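Local atomic coordinates of phytochromobilin synthase (Solanum lycopersicum, PDB entry 6KME), a protein that probably reduces biliverdin IX alpha to phytochromobilin with electrons from ferredoxin, a key step in making the phytochrome chromophore. Residues H79-L84 against G207-S212; P111-N116 against L128-L133; K145-L150 against F175-I180. The protein carries 1 engineered substitution. One frame throughout, in Å; residues are numbered along the deposited sequence.

Interaction 1. Residues H79-L84 against G207-S212; sequences HKIRLL and GLMDRS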
loop_
_atom_site.group_PDB
_atom_site.type_symbol
_atom_site.label_atom_id
_atom_site.label_comp_id
_atom_site.label_asym_id
_atom_site.label_seq_id
_atom_site.Cartn_x
_atom_site.Cartn_y
_atom_site.Cartn_z
ATOM N N HIS A 79 17.381 -9.272 0.991
ATOM C CA HIS A 79 18.259 -9.052 -0.155
ATOM C C HIS A 79 17.559 -8.286 -1.275
ATOM O O HIS A 79 18.166 -7.416 -1.911
ATOM C CB HIS A 79 18.803 -10.366 -0.707
ATOM C CG HIS A 79 19.732 -10.168 -1.862
ATOM N ND1 HIS A 79 21.031 -9.728 -1.706
ATOM C CD2 HIS A 79 19.539 -10.305 -3.197
ATOM C CE1 HIS A 79 21.604 -9.622 -2.892
ATOM N NE2 HIS A 79 20.724 -9.975 -3.812
ATOM N N LYS A 80 16.299 -8.614 -1.554
ATOM C CA LYS A 80 15.553 -7.932 -2.611
ATOM C C LYS A 80 14.584 -6.878 -2.091
ATOM O O LYS A 80 13.988 -6.162 -2.903
ATOM C CB LYS A 80 14.778 -8.953 -3.461
ATOM C CG LYS A 80 15.688 -10.024 -4.098
ATOM C CD LYS A 80 14.877 -11.061 -4.870
ATOM C CE LYS A 80 15.777 -12.192 -5.414
ATOM N NZ LYS A 80 14.913 -13.185 -6.125
ATOM N N ILE A 81 14.416 -6.758 -0.774
ATOM C CA ILE A 81 13.402 -5.895 -0.171
ATOM C C ILE A 81 14.116 -4.720 0.481
ATOM O O ILE A 81 14.864 -4.893 1.452
ATOM C CB ILE A 81 12.548 -6.659 0.844
ATOM C CG1 ILE A 81 11.912 -7.876 0.164
ATOM C CG2 ILE A 81 11.465 -5.749 1.458
ATOM C CD1 ILE A 81 11.253 -8.824 1.124
ATOM N N ARG A 82 13.899 -3.519 -0.063
ATOM C CA ARG A 82 14.425 -2.313 0.571
ATOM C C ARG A 82 13.824 -2.107 1.961
ATOM O O ARG A 82 14.533 -1.742 2.909
ATOM C CB ARG A 82 14.154 -1.096 -0.323
ATOM C CG ARG A 82 14.795 0.202 0.155
ATOM C CD ARG A 82 14.480 1.366 -0.758
ATOM N NE ARG A 82 13.048 1.717 -0.749
ATOM C CZ ARG A 82 12.444 2.418 0.203
ATOM N NH1 ARG A 82 13.137 2.852 1.249
ATOM N NH2 ARG A 82 11.141 2.691 0.110
ATOM N N LEU A 83 12.522 -2.334 2.106
ATOM C CA LEU A 83 11.850 -2.048 3.373
ATOM C C LEU A 83 10.567 -2.855 3.456
ATOM O O LEU A 83 9.703 -2.744 2.582
ATOM C CB LEU A 83 11.543 -0.552 3.519
ATOM C CG LEU A 83 10.768 -0.218 4.798
ATOM C CD1 LEU A 83 11.524 -0.699 6.064
ATOM C CD2 LEU A 83 10.465 1.278 4.872
ATOM N N LEU A 84 10.448 -3.662 4.498
ATOM C CA LEU A 84 9.195 -4.299 4.870
ATOM C C LEU A 84 8.796 -3.697 6.207
ATOM O O LEU A 84 9.547 -3.813 7.180
ATOM C CB LEU A 84 9.357 -5.814 4.990
ATOM C CG LEU A 84 8.134 -6.659 5.347
ATOM C CD1 LEU A 84 7.154 -6.618 4.208
ATOM C CD2 LEU A 84 8.559 -8.116 5.622
ATOM N N GLY A 207 5.909 -15.404 -4.201
ATOM C CA GLY A 207 6.242 -16.184 -5.383
ATOM C C GLY A 207 6.796 -15.333 -6.507
ATOM O O GLY A 207 7.672 -15.779 -7.248
ATOM N N LEU A 208 6.297 -14.096 -6.648
ATOM C CA LEU A 208 6.915 -13.149 -7.570
ATOM C C LEU A 208 8.331 -12.802 -7.135
ATOM O O LEU A 208 9.246 -12.728 -7.969
ATOM C CB LEU A 208 6.069 -11.875 -7.664
ATOM C CG LEU A 208 4.651 -12.045 -8.236
ATOM C CD1 LEU A 208 4.002 -10.669 -8.346
ATOM C CD2 LEU A 208 4.690 -12.754 -9.584
ATOM N N MET A 209 8.529 -12.570 -5.830
ATOM C CA MET A 209 9.872 -12.290 -5.327
ATOM C C MET A 209 10.855 -13.413 -5.676
ATOM O O MET A 209 11.985 -13.136 -6.102
ATOM C CB MET A 209 9.836 -12.044 -3.817
ATOM C CG MET A 209 11.228 -11.705 -3.241
ATOM S SD MET A 209 11.243 -11.436 -1.453
ATOM C CE MET A 209 11.322 -13.115 -0.855
ATOM N N ASP A 210 10.445 -14.682 -5.523
ATOM C CA ASP A 210 11.319 -15.807 -5.886
ATOM C C ASP A 210 11.885 -15.658 -7.288
ATOM O O ASP A 210 13.050 -15.989 -7.537
ATOM C CB ASP A 210 10.564 -17.137 -5.853
ATOM C CG ASP A 210 10.106 -17.542 -4.470
ATOM O OD1 ASP A 210 10.583 -16.962 -3.463
ATOM O OD2 ASP A 210 9.270 -18.479 -4.414
ATOM N N ARG A 211 11.052 -15.213 -8.227
ATOM C CA ARG A 211 11.393 -15.170 -9.644
ATOM C C ARG A 211 12.014 -13.841 -10.070
ATOM O O ARG A 211 12.359 -13.680 -11.245
ATOM C CB ARG A 211 10.134 -15.452 -10.483
ATOM C CG ARG A 211 10.144 -16.806 -11.187
ATOM C CD ARG A 211 9.979 -17.971 -10.220
ATOM N NE ARG A 211 9.985 -19.268 -10.908
ATOM C CZ ARG A 211 8.883 -19.922 -11.277
ATOM N NH1 ARG A 211 7.687 -19.403 -11.028
ATOM N NH2 ARG A 211 8.967 -21.095 -11.897
ATOM N N SER A 212 12.163 -12.890 -9.151
ATOM C CA SER A 212 12.687 -11.577 -9.490
ATOM C C SER A 212 14.200 -11.643 -9.640
ATOM O O SER A 212 14.916 -11.957 -8.682
ATOM C CB SER A 212 12.280 -10.563 -8.420
ATOM O OG SER A 212 12.628 -9.249 -8.804
#
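Lys80 reaches across to the backbone of Met209 and Ser212, joining the loop that leads into strand 81-91 to the C-terminal end of helix 188-211 in the alpha/beta/alpha sandwich of the ferredoxin-dependent bilin reductases. The tight part is the ammonium group. Beyond CG the lysine chain runs straight out, and NZ hydrogen-bonds to Ser212 O at 2.8 Å, in the carbonyl plane and on a lone pair. It also bonds to Met209 O at 2.9 Å, this time tilted 20° from the plane. On the way, Lys80 CD passes 4.0 Å from Met209 CG. Beneath the lysine, Ile81 and Met209 cross at about a right angle, touching only through the sulfur: Ile81 CD1 lies 3.7 Å from Met209 SD. The other side is looser and faces solvent. Asp210 points away, its OD1 hydrogen-bonded to His47 and 6.3 Å from Lys80 NZ, too far for a salt bridge. Replacing Lys80 with a methionine would probably leave Ser212 O without this donor and let the chain after the helix shift. Met209 O keeps a second grip in any case, since Ser212 N also donates to it, from the face opposite Lys80 NZ.

Interaction 2. Residues P111-N116 against L128-L133; sequences PIFCAN and LDLNPL. With BLA (biliverdine IX alpha), chain B.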
loop_
_atom_site.group_PDB
_atom_site.type_symbol
_atom_site.label_atom_id
_atom_site.label_comp_id
_atom_site.label_asym_id
_atom_site.label_seq_id
_atom_site.Cartn_x
_atom_site.Cartn_y
_atom_site.Cartn_z
ATOM N N PRO A 111 6.206 -5.633 -8.024
ATOM C CA PRO A 111 5.120 -4.831 -7.464
ATOM C C PRO A 111 5.358 -4.561 -5.984
ATOM O O PRO A 111 6.060 -5.298 -5.288
ATOM C CB PRO A 111 3.875 -5.703 -7.682
ATOM C CG PRO A 111 4.221 -6.587 -8.839
ATOM C CD PRO A 111 5.712 -6.852 -8.699
ATOM N N ILE A 112 4.767 -3.469 -5.512
ATOM C CA ILE A 112 4.764 -3.124 -4.096
ATOM C C ILE A 112 3.581 -3.815 -3.425
ATOM O O ILE A 112 2.430 -3.613 -3.823
ATOM C CB ILE A 112 4.700 -1.603 -3.911
ATOM C CG1 ILE A 112 6.035 -0.994 -4.346
ATOM C CG2 ILE A 112 4.345 -1.267 -2.477
ATOM C CD1 ILE A 112 6.000 0.518 -4.554
ATOM N N PHE A 113 3.857 -4.655 -2.425
ATOM C CA PHE A 113 2.775 -5.274 -1.677
ATOM C C PHE A 113 2.166 -4.238 -0.748
ATOM O O PHE A 113 2.885 -3.506 -0.066
ATOM C CB PHE A 113 3.244 -6.494 -0.872
ATOM C CG PHE A 113 2.104 -7.212 -0.179
ATOM C CD1 PHE A 113 1.347 -8.162 -0.865
ATOM C CD2 PHE A 113 1.748 -6.890 1.132
ATOM C CE1 PHE A 113 0.256 -8.802 -0.243
ATOM C CE2 PHE A 113 0.668 -7.513 1.757
ATOM C CZ PHE A 113 -0.078 -8.480 1.068
ATOM N N CYS A 114 0.834 -4.182 -0.716
ATOM C CA CYS A 114 0.111 -3.104 -0.048
ATOM C C CYS A 114 -1.116 -3.672 0.659
ATOM O O CYS A 114 -1.996 -4.246 0.009
ATOM C CB CYS A 114 -0.282 -2.036 -1.074
ATOM S SG CYS A 114 -1.408 -0.745 -0.484
ATOM N N ALA A 115 -1.177 -3.524 1.985
ATOM C CA ALA A 115 -2.362 -3.891 2.766
ATOM C C ALA A 115 -2.674 -2.744 3.714
ATOM O O ALA A 115 -1.877 -2.438 4.611
ATOM C CB ALA A 115 -2.156 -5.192 3.541
ATOM N N ASN A 116 -3.824 -2.103 3.506
ATOM C CA ASN A 116 -4.264 -0.952 4.299
ATOM C C ASN A 116 -5.686 -1.235 4.778
ATOM O O ASN A 116 -6.655 -1.081 4.022
ATOM C CB ASN A 116 -4.191 0.340 3.493
ATOM C CG ASN A 116 -2.783 0.877 3.393
ATOM O OD1 ASN A 116 -1.991 0.417 2.573
ATOM N ND2 ASN A 116 -2.456 1.840 4.238
ATOM N N LEU A 128 -6.216 -3.928 -0.537
ATOM C CA LEU A 128 -5.239 -5.011 -0.563
ATOM C C LEU A 128 -4.799 -5.203 -2.009
ATOM O O LEU A 128 -5.644 -5.451 -2.878
ATOM C CB LEU A 128 -5.849 -6.305 -0.000
ATOM C CG LEU A 128 -5.002 -7.589 -0.086
ATOM C CD1 LEU A 128 -3.711 -7.430 0.729
ATOM C CD2 LEU A 128 -5.820 -8.778 0.398
ATOM N N ASP A 129 -3.491 -5.091 -2.279
ATOM C CA ASP A 129 -3.067 -5.113 -3.673
ATOM C C ASP A 129 -1.584 -5.426 -3.799
ATOM O O ASP A 129 -0.803 -5.291 -2.849
ATOM C CB ASP A 129 -3.359 -3.777 -4.359
ATOM C CG ASP A 129 -3.280 -3.854 -5.880
ATOM O OD1 ASP A 129 -3.460 -4.955 -6.463
ATOM O OD2 ASP A 129 -3.042 -2.794 -6.501
ATOM N N LEU A 130 -1.220 -5.863 -5.000
ATOM C CA LEU A 130 0.168 -5.864 -5.473
ATOM C C LEU A 130 0.275 -4.653 -6.405
ATOM O O LEU A 130 0.012 -4.755 -7.605
ATOM C CB LEU A 130 0.497 -7.188 -6.165
ATOM C CG LEU A 130 0.845 -8.405 -5.283
ATOM C CD1 LEU A 130 -0.247 -8.749 -4.254
ATOM C CD2 LEU A 130 1.221 -9.668 -6.124
ATOM N N ASN A 131 0.599 -3.474 -5.837
ATOM C CA ASN A 131 0.579 -2.227 -6.622
ATOM C C ASN A 131 1.652 -2.297 -7.712
ATOM O O ASN A 131 2.825 -2.558 -7.406
ATOM C CB ASN A 131 0.838 -0.969 -5.759
ATOM C CG ASN A 131 -0.244 -0.683 -4.666
ATOM O OD1 ASN A 131 0.085 -0.080 -3.645
ATOM N ND2 ASN A 131 -1.506 -1.065 -4.895
ATOM N N PRO A 132 1.317 -2.034 -8.979
ATOM C CA PRO A 132 2.350 -2.095 -10.025
ATOM C C PRO A 132 3.394 -1.001 -9.861
ATOM O O PRO A 132 3.075 0.157 -9.593
ATOM C CB PRO A 132 1.558 -1.914 -11.329
ATOM C CG PRO A 132 0.277 -1.226 -10.911
ATOM C CD PRO A 132 -0.024 -1.800 -9.541
ATOM N N LEU A 133 4.662 -1.376 -10.044
ATOM C CA LEU A 133 5.715 -0.366 -10.007
ATOM C C LEU A 133 5.610 0.575 -11.198
ATOM O O LEU A 133 5.795 1.791 -11.060
ATOM C CB LEU A 133 7.094 -1.034 -9.978
ATOM C CG LEU A 133 8.271 -0.059 -9.921
ATOM C CD1 LEU A 133 8.281 0.723 -8.590
ATOM C CD2 LEU A 133 9.613 -0.803 -10.173
HETATM C CHA BLA B . -10.506 5.518 3.148
HETATM N NA BLA B . -8.387 4.528 2.030
HETATM C C1A BLA B . -9.680 5.069 1.954
HETATM C C2A BLA B . -10.047 5.128 0.538
HETATM C C3A BLA B . -8.913 4.603 -0.224
HETATM C C4A BLA B . -7.898 4.240 0.723
HETATM C CMA BLA B . -8.767 4.419 -1.737
HETATM C CAA BLA B . -11.407 5.701 0.049
HETATM C CBA BLA B . -11.329 7.204 0.028
HETATM C CGA BLA B . -10.803 7.714 -1.363
HETATM O O1A BLA B . -11.448 7.260 -2.262
HETATM O O2A BLA B . -9.873 8.460 -1.273
HETATM C CHB BLA B . -6.521 3.614 0.462
HETATM N NB BLA B . -5.687 4.786 -1.497
HETATM C C1B BLA B . -5.473 3.918 -0.401
HETATM C C2B BLA B . -4.118 3.197 -0.811
HETATM C C3B BLA B . -3.543 3.849 -1.895
HETATM C C4B BLA B . -4.535 4.931 -2.328
HETATM C CMB BLA B . -3.516 2.145 0.104
HETATM O OB BLA B . -4.457 5.815 -3.165
HETATM C CAB BLA B . -2.319 3.770 -2.774
HETATM C CBB BLA B . -1.765 4.479 -3.785
HETATM N NC BLA B . -6.409 4.133 6.214
HETATM C C1C BLA B . -5.132 3.526 6.244
HETATM C C2C BLA B . -4.576 3.807 7.646
HETATM C C3C BLA B . -5.541 4.541 8.336
HETATM C C4C BLA B . -6.764 4.773 7.417
HETATM C CMC BLA B . -3.179 3.281 8.001
HETATM O OC BLA B . -4.759 2.949 5.235
HETATM C CAC BLA B . -5.424 5.036 9.734
HETATM C CBC BLA B . -4.384 5.466 10.483
HETATM C CHD BLA B . -7.975 5.407 7.509
HETATM N ND BLA B . -8.943 5.271 5.110
HETATM C C1D BLA B . -8.983 5.622 6.395
HETATM C C2D BLA B . -10.267 6.346 6.760
HETATM C C3D BLA B . -11.026 6.410 5.606
HETATM C C4D BLA B . -10.200 5.717 4.484
HETATM C CMD BLA B . -10.497 6.835 8.177
HETATM C CAD BLA B . -12.408 7.004 5.304
HETATM C CBD BLA B . -12.433 8.520 5.304
HETATM C CGD BLA B . -11.667 9.208 4.090
HETATM O O1D BLA B . -10.903 10.072 4.482
HETATM O O2D BLA B . -11.975 8.761 2.993
#
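Leu128, first in its segment, lays CD1 against Phe113 CZ at 3.8 Å and against Ala115 CB, on the sheet face packed under helix 188-211. Asp129 follows as a hydrogen-bonded antiparallel pair with Cys114: Asp129 N meets Cys114 O at 2.9 Å, and Cys114 N returns the bond to Asp129 O. Its carboxylate, with Ser176 as a partner, turns to the opposite face. Leu130 swings back to the Leu128 side, its CD1 lying 3.8 Å from Phe113 CD1, so two leucine methyls hold the phenyl ring obliquely. Asn131 closes the next hydrogen-bonded pair of the hairpin, its N 2.7 Å from Ile112 O. With CG anti to the carbonyl carbon (chi1 -63°), its amide lies along the Asp129 and Cys114 side: ND2 donates to Asp129 OD2 at 2.8 Å, while OD1 accepts from Tyr231 and sits 3.3 Å from Cys114 CB. Past Asn131 the strand ends, and Leu133 packs on helix 218-238. One face is thus all apolar; the other, mixed (Ile112, Cys114, Asp129, Asn131), lies under helix 218-238 and brings Cys114 SG to biliverdin CMB. Arg235 on OD1 and the pigment's OC on ND2 (2.7 Å) fix which way round the Asn116 amide sits.

Interaction 3. Residues K145-L150 against F175-I180; sequences KYYKDL and FSPIVI. With BLA (biliverdine IX alpha), chain B.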
loop_
_atom_site.group_PDB
_atom_site.type_symbol
_atom_site.label_atom_id
_atom_site.label_comp_id
_atom_site.label_asym_id
_atom_site.label_seq_id
_atom_site.Cartn_x
_atom_site.Cartn_y
_atom_site.Cartn_z
ATOM N N LYS A 145 3.897 -9.311 -17.562
ATOM C CA LYS A 145 5.001 -9.901 -16.813
ATOM C C LYS A 145 4.560 -10.354 -15.420
ATOM O O LYS A 145 5.026 -11.380 -14.913
ATOM C CB LYS A 145 6.144 -8.882 -16.726
ATOM C CG LYS A 145 7.352 -9.298 -15.919
ATOM C CD LYS A 145 8.369 -8.160 -15.837
ATOM C CE LYS A 145 9.673 -8.626 -15.192
ATOM N NZ LYS A 145 10.724 -7.564 -15.146
ATOM N N TYR A 146 3.658 -9.611 -14.783
ATOM C CA TYR A 146 3.393 -9.838 -13.371
ATOM C C TYR A 146 1.974 -10.274 -13.034
ATOM O O TYR A 146 1.781 -10.897 -11.984
ATOM C CB TYR A 146 3.730 -8.579 -12.553
ATOM C CG TYR A 146 5.205 -8.496 -12.221
ATOM C CD1 TYR A 146 5.808 -9.461 -11.423
ATOM C CD2 TYR A 146 5.999 -7.466 -12.710
ATOM C CE1 TYR A 146 7.165 -9.400 -11.115
ATOM C CE2 TYR A 146 7.356 -7.392 -12.402
ATOM C CZ TYR A 146 7.931 -8.366 -11.604
ATOM O OH TYR A 146 9.280 -8.310 -11.303
ATOM N N TYR A 147 0.980 -9.971 -13.866
ATOM C CA TYR A 147 -0.406 -10.222 -13.485
ATOM C C TYR A 147 -1.106 -11.259 -14.348
ATOM O O TYR A 147 -2.207 -11.683 -13.986
ATOM C CB TYR A 147 -1.215 -8.910 -13.491
ATOM C CG TYR A 147 -0.620 -7.902 -12.540
ATOM C CD1 TYR A 147 -0.900 -7.949 -11.175
ATOM C CD2 TYR A 147 0.273 -6.941 -12.991
ATOM C CE1 TYR A 147 -0.316 -7.037 -10.288
ATOM C CE2 TYR A 147 0.856 -6.029 -12.117
ATOM C CZ TYR A 147 0.559 -6.081 -10.773
ATOM O OH TYR A 147 1.147 -5.170 -9.924
ATOM N N LYS A 148 -0.489 -11.712 -15.444
ATOM C CA LYS A 148 -1.165 -12.656 -16.329
ATOM C C LYS A 148 -1.650 -13.880 -15.564
ATOM O O LYS A 148 -2.778 -14.345 -15.766
ATOM C CB LYS A 148 -0.234 -13.075 -17.467
ATOM N N ASP A 149 -0.824 -14.391 -14.657
ATOM C CA ASP A 149 -1.104 -15.625 -13.936
ATOM C C ASP A 149 -1.829 -15.399 -12.612
ATOM O O ASP A 149 -2.100 -16.372 -11.898
ATOM C CB ASP A 149 0.206 -16.383 -13.702
ATOM C CG ASP A 149 0.805 -16.921 -15.003
ATOM O OD1 ASP A 149 0.026 -17.241 -15.931
ATOM O OD2 ASP A 149 2.048 -17.019 -15.102
ATOM N N LEU A 150 -2.158 -14.150 -12.280
ATOM C CA LEU A 150 -2.858 -13.807 -11.049
ATOM C C LEU A 150 -4.301 -13.361 -11.264
ATOM O O LEU A 150 -4.983 -13.036 -10.283
ATOM C CB LEU A 150 -2.099 -12.709 -10.312
ATOM C CG LEU A 150 -0.690 -13.065 -9.862
ATOM C CD1 LEU A 150 -0.096 -11.898 -9.090
ATOM C CD2 LEU A 150 -0.716 -14.337 -9.028
ATOM N N PHE A 175 -3.179 1.186 -8.815
ATOM C CA PHE A 175 -3.762 -0.107 -8.477
ATOM C C PHE A 175 -3.584 -1.096 -9.627
ATOM O O PHE A 175 -3.542 -0.713 -10.798
ATOM C CB PHE A 175 -5.252 0.030 -8.141
ATOM C CG PHE A 175 -5.526 0.697 -6.816
ATOM C CD1 PHE A 175 -4.493 0.957 -5.914
ATOM C CD2 PHE A 175 -6.821 1.056 -6.465
ATOM C CE1 PHE A 175 -4.747 1.564 -4.699
ATOM C CE2 PHE A 175 -7.084 1.671 -5.231
ATOM C CZ PHE A 175 -6.051 1.920 -4.358
ATOM N N SER A 176 -3.487 -2.373 -9.277
ATOM C CA SER A 176 -3.355 -3.462 -10.239
ATOM C C SER A 176 -4.729 -3.999 -10.611
ATOM O O SER A 176 -5.726 -3.667 -9.974
ATOM C CB SER A 176 -2.488 -4.562 -9.636
ATOM O OG SER A 176 -3.298 -5.532 -9.002
ATOM N N PRO A 177 -4.821 -4.846 -11.646
ATOM C CA PRO A 177 -6.122 -5.445 -11.994
ATOM C C PRO A 177 -6.652 -6.432 -10.967
ATOM O O PRO A 177 -7.805 -6.851 -11.098
ATOM C CB PRO A 177 -5.850 -6.158 -13.332
ATOM C CG PRO A 177 -4.537 -5.614 -13.823
ATOM C CD PRO A 177 -3.769 -5.251 -12.597
ATOM N N ILE A 178 -5.871 -6.831 -9.965
ATOM C CA ILE A 178 -6.373 -7.730 -8.937
ATOM C C ILE A 178 -6.629 -7.003 -7.622
ATOM O O ILE A 178 -6.810 -7.656 -6.588
ATOM C CB ILE A 178 -5.439 -8.936 -8.723
ATOM C CG1 ILE A 178 -4.081 -8.496 -8.150
ATOM C CG2 ILE A 178 -5.288 -9.727 -10.019
ATOM C CD1 ILE A 178 -3.210 -9.674 -7.660
ATOM N N VAL A 179 -6.653 -5.666 -7.633
ATOM C CA VAL A 179 -6.827 -4.916 -6.391
ATOM C C VAL A 179 -8.125 -5.325 -5.705
ATOM O O VAL A 179 -9.159 -5.552 -6.349
ATOM C CB VAL A 179 -6.804 -3.398 -6.641
ATOM C CG1 VAL A 179 -7.976 -2.962 -7.570
ATOM C CG2 VAL A 179 -6.870 -2.647 -5.323
ATOM N N ILE A 180 -8.052 -5.474 -4.393
ATOM C CA ILE A 180 -9.233 -5.594 -3.553
ATOM C C ILE A 180 -9.445 -4.232 -2.903
ATOM O O ILE A 180 -8.686 -3.830 -2.013
ATOM C CB ILE A 180 -9.077 -6.700 -2.504
ATOM C CG1 ILE A 180 -8.973 -8.062 -3.190
ATOM C CG2 ILE A 180 -10.247 -6.659 -1.504
ATOM C CD1 ILE A 180 -8.551 -9.171 -2.253
HETATM C CHA BLA B . -10.506 5.518 3.148
HETATM N NA BLA B . -8.387 4.528 2.030
HETATM C C1A BLA B . -9.680 5.069 1.954
HETATM C C2A BLA B . -10.047 5.128 0.538
HETATM C C3A BLA B . -8.913 4.603 -0.224
HETATM C C4A BLA B . -7.898 4.240 0.723
HETATM C CMA BLA B . -8.767 4.419 -1.737
HETATM C CAA BLA B . -11.407 5.701 0.049
HETATM C CBA BLA B . -11.329 7.204 0.028
HETATM C CGA BLA B . -10.803 7.714 -1.363
HETATM O O1A BLA B . -11.448 7.260 -2.262
HETATM O O2A BLA B . -9.873 8.460 -1.273
HETATM C CHB BLA B . -6.521 3.614 0.462
HETATM N NB BLA B . -5.687 4.786 -1.497
HETATM C C1B BLA B . -5.473 3.918 -0.401
HETATM C C2B BLA B . -4.118 3.197 -0.811
HETATM C C3B BLA B . -3.543 3.849 -1.895
HETATM C C4B BLA B . -4.535 4.931 -2.328
HETATM C CMB BLA B . -3.516 2.145 0.104
HETATM O OB BLA B . -4.457 5.815 -3.165
HETATM C CAB BLA B . -2.319 3.770 -2.774
HETATM C CBB BLA B . -1.765 4.479 -3.785
HETATM N NC BLA B . -6.409 4.133 6.214
HETATM C C1C BLA B . -5.132 3.526 6.244
HETATM C C2C BLA B . -4.576 3.807 7.646
HETATM C C3C BLA B . -5.541 4.541 8.336
HETATM C C4C BLA B . -6.764 4.773 7.417
HETATM C CMC BLA B . -3.179 3.281 8.001
HETATM O OC BLA B . -4.759 2.949 5.235
HETATM C CAC BLA B . -5.424 5.036 9.734
HETATM C CBC BLA B . -4.384 5.466 10.483
HETATM C CHD BLA B . -7.975 5.407 7.509
HETATM N ND BLA B . -8.943 5.271 5.110
HETATM C C1D BLA B . -8.983 5.622 6.395
HETATM C C2D BLA B . -10.267 6.346 6.760
HETATM C C3D BLA B . -11.026 6.410 5.606
HETATM C C4D BLA B . -10.200 5.717 4.484
HETATM C CMD BLA B . -10.497 6.835 8.177
HETATM C CAD BLA B . -12.408 7.004 5.304
HETATM C CBD BLA B . -12.433 8.520 5.304
HETATM C CGD BLA B . -11.667 9.208 4.090
HETATM O O1D BLA B . -10.903 10.072 4.482
HETATM O O2D BLA B . -11.975 8.761 2.993
#
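Tyr147 and Pro177 meet in a CH-pi contact that begins the apolar part of this interface. Pro177 CD sits over one face of the phenol ring, 4.2 Å from its centroid and 15° off the normal, with the two side chains crossing at about a right angle. Ser176 adds its CB, 3.4 Å from Tyr147 CE1, approaching the ring obliquely. Further along, Leu150 and Ile178 bring their CD1 methyls to 4.1 Å of each other. Ile178 holds CG1 in the crowded position between backbone N and carbonyl carbon (chi1 66°), which leaves CG2 on the side where it packs 3.3 Å from Leu150 O.

The loop owes its shape to a type I beta turn from Ser176 to Val179, reinforced by an ST turn in which Ser176 OG accepts from Ile178 N at 3.0 Å. This turn lies just before strand 180-185, the edge strand of the sheet, and Tyr147, near the end of helix 141-147, packs on the turn.

Beyond the bond inside the turn, the polar groups are met from outside the two segments. Tyr147 OH donates to Leu130 O, which fixes the direction of the ring beside the turn, and Ser176 OG has Asp129 OD1 as a second partner. The carbonyls of Pro177 and Val179 are both taken by the guanidinium of Arg302.

Contact with the bilin comes from Phe175, which points away from the helix. One face of its ring is met by Val179 CG2, 3.8 Å above the plane, while CE1 lies 3.8 Å from the biliverdin atom CAB, on a vinyl substituent of the pigment.

Overall arrangement
Interaction 2 is the core of the three, entirely buried, its centre about 5 Å from the centre of the chain; the centres of interactions 1 and 3 lie about 16 and 14 Å from it. Strand pairing carries interaction 2; interaction 1 depends on a partly exposed lysine gripping backbone carbonyls at the edge of a mostly buried contact, and interaction 3 on aromatic and aliphatic packing against a turn. Interactions 2 and 3 both touch biliverdin and are bonded together through Ser176 and Tyr147. Interaction 1 reaches the same sheet as interaction 2, away from the pigment. Leu208, in its helix segment, packs CD1 on Leu130, Pro111 and Tyr146, bringing segments of all three together.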